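Local coordinates for repressor protein (Enterobacteria phage N15, PDB 2HIN), which probably binds DNA as a homodimeric Cro-type transcriptional repressor through a helix-turn-helix domain, at residues A[11-16]-A[25-30]. Sequence-based numbering, arbitrary orientation.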
ATOM      1  N   GLY A  11       2.101  -0.930  19.682  1.00 13.90           N
ATOM      2  CA  GLY A  11       2.338  -0.696  21.122  1.00 14.70           C
ATOM      3  C   GLY A  11       3.083   0.597  21.409  1.00 14.39           C
ATOM      4  O   GLY A  11       2.776   1.294  22.379  1.00 16.14           O
ATOM      5  N   ASP A  12       4.102   0.919  20.626  1.00 13.64           N
ATOM      6  CA  ASP A  12       4.836   2.187  20.770  1.00 13.64           C
ATOM      7  C   ASP A  12       5.437   2.580  19.439  1.00 13.06           C
ATOM      8  O   ASP A  12       5.324   1.830  18.456  1.00 13.13           O
ATOM      9  CB  ASP A  12       5.893   2.135  21.902  1.00 14.98           C
ATOM     10  CG  ASP A  12       6.996   1.152  21.654  1.00 17.59           C
ATOM     11  OD1 ASP A  12       7.290   0.800  20.494  1.00 21.10           O
ATOM     12  OD2 ASP A  12       7.618   0.742  22.661  1.00 23.50           O
ATOM     13  N   VAL A  13       6.044   3.759  19.400  1.00 12.99           N
ATOM     14  CA  VAL A  13       6.590   4.265  18.140  1.00 13.33           C
ATOM     15  C   VAL A  13       7.691   3.388  17.594  1.00 12.83           C
ATOM     16  O   VAL A  13       7.706   3.118  16.394  1.00 13.65           O
ATOM     17  CB  VAL A  13       7.038   5.736  18.237  1.00 13.75           C
ATOM     18  CG1 VAL A  13       7.823   6.163  17.007  1.00 15.73           C
ATOM     19  CG2 VAL A  13       5.817   6.615  18.431  1.00 15.60           C
ATOM     20  N   GLU A  14       8.601   2.945  18.455  0.50 13.44           N
ATOM     21  CA  GLU A  14       9.720   2.142  18.014  0.50 14.29           C
ATOM     22  C   GLU A  14       9.238   0.855  17.349  0.50 13.86           C
ATOM     23  O   GLU A  14       9.730   0.468  16.291  0.50 14.56           O
ATOM     24  CB  GLU A  14      10.635   1.827  19.196  0.50 14.75           C
ATOM     25  CG  GLU A  14      11.912   1.115  18.803  0.50 15.23           C
ATOM     26  CD  GLU A  14      12.731   0.651  19.998  0.50 18.35           C
ATOM     27  OE1 GLU A  14      12.139   0.383  21.071  0.50 25.68           O
ATOM     28  OE2 GLU A  14      13.970   0.528  19.848  0.50 26.23           O
ATOM     29  N   LYS A  15       8.273   0.195  17.976  1.00 14.05           N
ATOM     30  CA  LYS A  15       7.727  -1.051  17.435  1.00 13.82           C
ATOM     31  C   LYS A  15       6.943  -0.784  16.138  1.00 12.68           C
ATOM     32  O   LYS A  15       6.992  -1.595  15.224  1.00 13.07           O
ATOM     33  CB  LYS A  15       6.861  -1.736  18.468  1.00 15.02           C
ATOM     34  CG  LYS A  15       7.650  -2.279  19.645  1.00 17.53           C
ATOM     35  CD  LYS A  15       6.756  -3.109  20.538  1.00 20.30           C
ATOM     36  CE  LYS A  15       5.990  -2.307  21.533  1.00 25.46           C
ATOM     37  NZ  LYS A  15       5.324  -3.243  22.492  1.00 29.05           N
ATOM     38  N   ALA A  16       6.245   0.344  16.065  1.00 12.28           N
ATOM     39  CA  ALA A  16       5.546   0.708  14.835  1.00 12.00           C
ATOM     40  C   ALA A  16       6.538   0.960  13.691  1.00 11.66           C
ATOM     41  O   ALA A  16       6.314   0.526  12.557  1.00 12.37           O
ATOM     42  CB  ALA A  16       4.667   1.931  15.064  1.00 13.07           C
ATOM     43  N   GLY A  25      11.691   8.546  13.881  1.00 10.17           N
ATOM     44  CA  GLY A  25      11.481   9.957  13.618  1.00 10.61           C
ATOM     45  C   GLY A  25      10.379  10.210  12.606  1.00 10.22           C
ATOM     46  O   GLY A  25       9.604  11.147  12.750  1.00 10.52           O
ATOM     47  N   ALA A  26      10.285   9.362  11.576  1.00 10.40           N
ATOM     48  CA  ALA A  26       9.215   9.490  10.600  1.00 10.16           C
ATOM     49  C   ALA A  26       7.856   9.301  11.252  1.00  9.75           C
ATOM     50  O   ALA A  26       6.915  10.010  10.930  1.00 10.31           O
ATOM     51  CB  ALA A  26       9.385   8.506   9.451  1.00 12.12           C
ATOM     52  N   VAL A  27       7.732   8.308  12.126  1.00  9.76           N
ATOM     53  CA  VAL A  27       6.449   8.079  12.801  1.00  9.61           C
ATOM     54  C   VAL A  27       6.055   9.293  13.654  1.00  9.00           C
ATOM     55  O   VAL A  27       4.900   9.719  13.641  1.00  9.19           O
ATOM     56  CB  VAL A  27       6.460   6.818  13.637  1.00  9.96           C
ATOM     57  CG1 VAL A  27       5.097   6.595  14.340  1.00 11.74           C
ATOM     58  CG2 VAL A  27       6.780   5.576  12.750  1.00 12.09           C
ATOM     59  N   TYR A  28       7.025   9.881  14.369  1.00  8.97           N
ATOM     60  CA  TYR A  28       6.726  11.108  15.122  1.00  9.54           C
ATOM     61  C   TYR A  28       6.298  12.235  14.184  1.00  9.60           C
ATOM     62  O   TYR A  28       5.426  13.003  14.547  1.00  9.80           O
ATOM     63  CB  TYR A  28       7.904  11.564  16.008  1.00  9.61           C
ATOM     64  CG  TYR A  28       7.983  10.751  17.275  1.00  9.79           C
ATOM     65  CD1 TYR A  28       7.034  10.920  18.281  1.00 11.61           C
ATOM     66  CD2 TYR A  28       9.005   9.829  17.491  1.00 11.12           C
ATOM     67  CE1 TYR A  28       7.096  10.185  19.458  1.00 12.80           C
ATOM     68  CE2 TYR A  28       9.075   9.078  18.654  1.00 11.08           C
ATOM     69  CZ  TYR A  28       8.105   9.264  19.641  1.00 11.84           C
ATOM     70  OH  TYR A  28       8.159   8.539  20.818  1.00 14.02           O
ATOM     71  N   GLN A  29       6.889  12.338  12.995  0.50  9.78           N
ATOM     72  CA  GLN A  29       6.442  13.378  12.079  0.50 10.10           C
ATOM     73  C   GLN A  29       5.038  13.114  11.529  0.50  9.93           C
ATOM     74  O   GLN A  29       4.303  14.057  11.246  0.50  9.36           O
ATOM     75  CB  GLN A  29       7.465  13.627  10.986  0.50 10.71           C
ATOM     76  CG  GLN A  29       8.728  14.227  11.585  0.50 12.33           C
ATOM     77  CD  GLN A  29       9.733  14.683  10.582  0.50 12.23           C
ATOM     78  OE1 GLN A  29      10.525  13.889  10.081  0.50 18.72           O
ATOM     79  NE2 GLN A  29       9.763  15.974  10.313  0.50 12.94           N
ATOM     80  N   TRP A  30       4.640  11.852  11.392  1.00  9.09           N
ATOM     81  CA  TRP A  30       3.241  11.547  11.043  1.00  9.23           C
ATOM     82  C   TRP A  30       2.297  11.974  12.167  1.00  9.35           C
ATOM     83  O   TRP A  30       1.256  12.559  11.918  1.00  9.47           O
ATOM     84  CB  TRP A  30       3.040  10.060  10.727  1.00  9.82           C
ATOM     85  CG  TRP A  30       3.885   9.541   9.601  1.00  9.59           C
ATOM     86  CD1 TRP A  30       4.534  10.257   8.647  1.00 11.09           C
ATOM     87  CD2 TRP A  30       4.184   8.169   9.352  1.00  9.82           C
ATOM     88  NE1 TRP A  30       5.197   9.406   7.810  1.00 12.05           N
ATOM     89  CE2 TRP A  30       4.996   8.113   8.219  1.00 11.05           C
ATOM     90  CE3 TRP A  30       3.825   6.974   9.982  1.00 11.18           C
ATOM     91  CZ2 TRP A  30       5.472   6.903   7.701  1.00 11.74           C
ATOM     92  CZ3 TRP A  30       4.301   5.771   9.457  1.00 11.56           C
ATOM     93  CH2 TRP A  30       5.112   5.764   8.341  1.00 12.03           C
TER
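In the helix-turn-helix of this Cro protein, helix 13-20 and helix 24-33 meet near the start of the first, where Val13 packs against Val27 and Tyr28. The CA atoms of Val13 and Val27 lie 6.6 Å apart, and the two valine side chains run past each other in opposite directions. Both branches of Val13 are used. CG1, set anti to the backbone N (chi1 170°), sits 3.7 Å from Val27 CB and also meets Tyr28 CE2 at 3.6 Å, bridging the two neighbours. CG2 instead lies over one face of the phenol ring, 4.1 Å from its centroid and 25° off the normal, a CH-pi contact displaced toward the hydroxyl-bearing end; Tyr28 CZ is its nearest ring atom at 3.7 Å. The tyrosine thus lays its ring across the valine, while Val27 CG1 lies 3.8 Å from Val13 CG1. Asp12 N-caps helix 13-20, its OD1 accepting from Lys15 N at 2.8 Å with an N-H...O angle of 166°, which ties down the turn that carries Val13. Beyond this pair of segments, Val13 also touches Val7 of helix 3-10, while Val27 touches Ala17 of helix 13-20 and Val22 of the intervening loop. The contact is wholly apolar: two buried valines, with an exposed tyrosine roofing Val13, meet through shape and dispersion, and their bulk probably sets the helix spacing at this point.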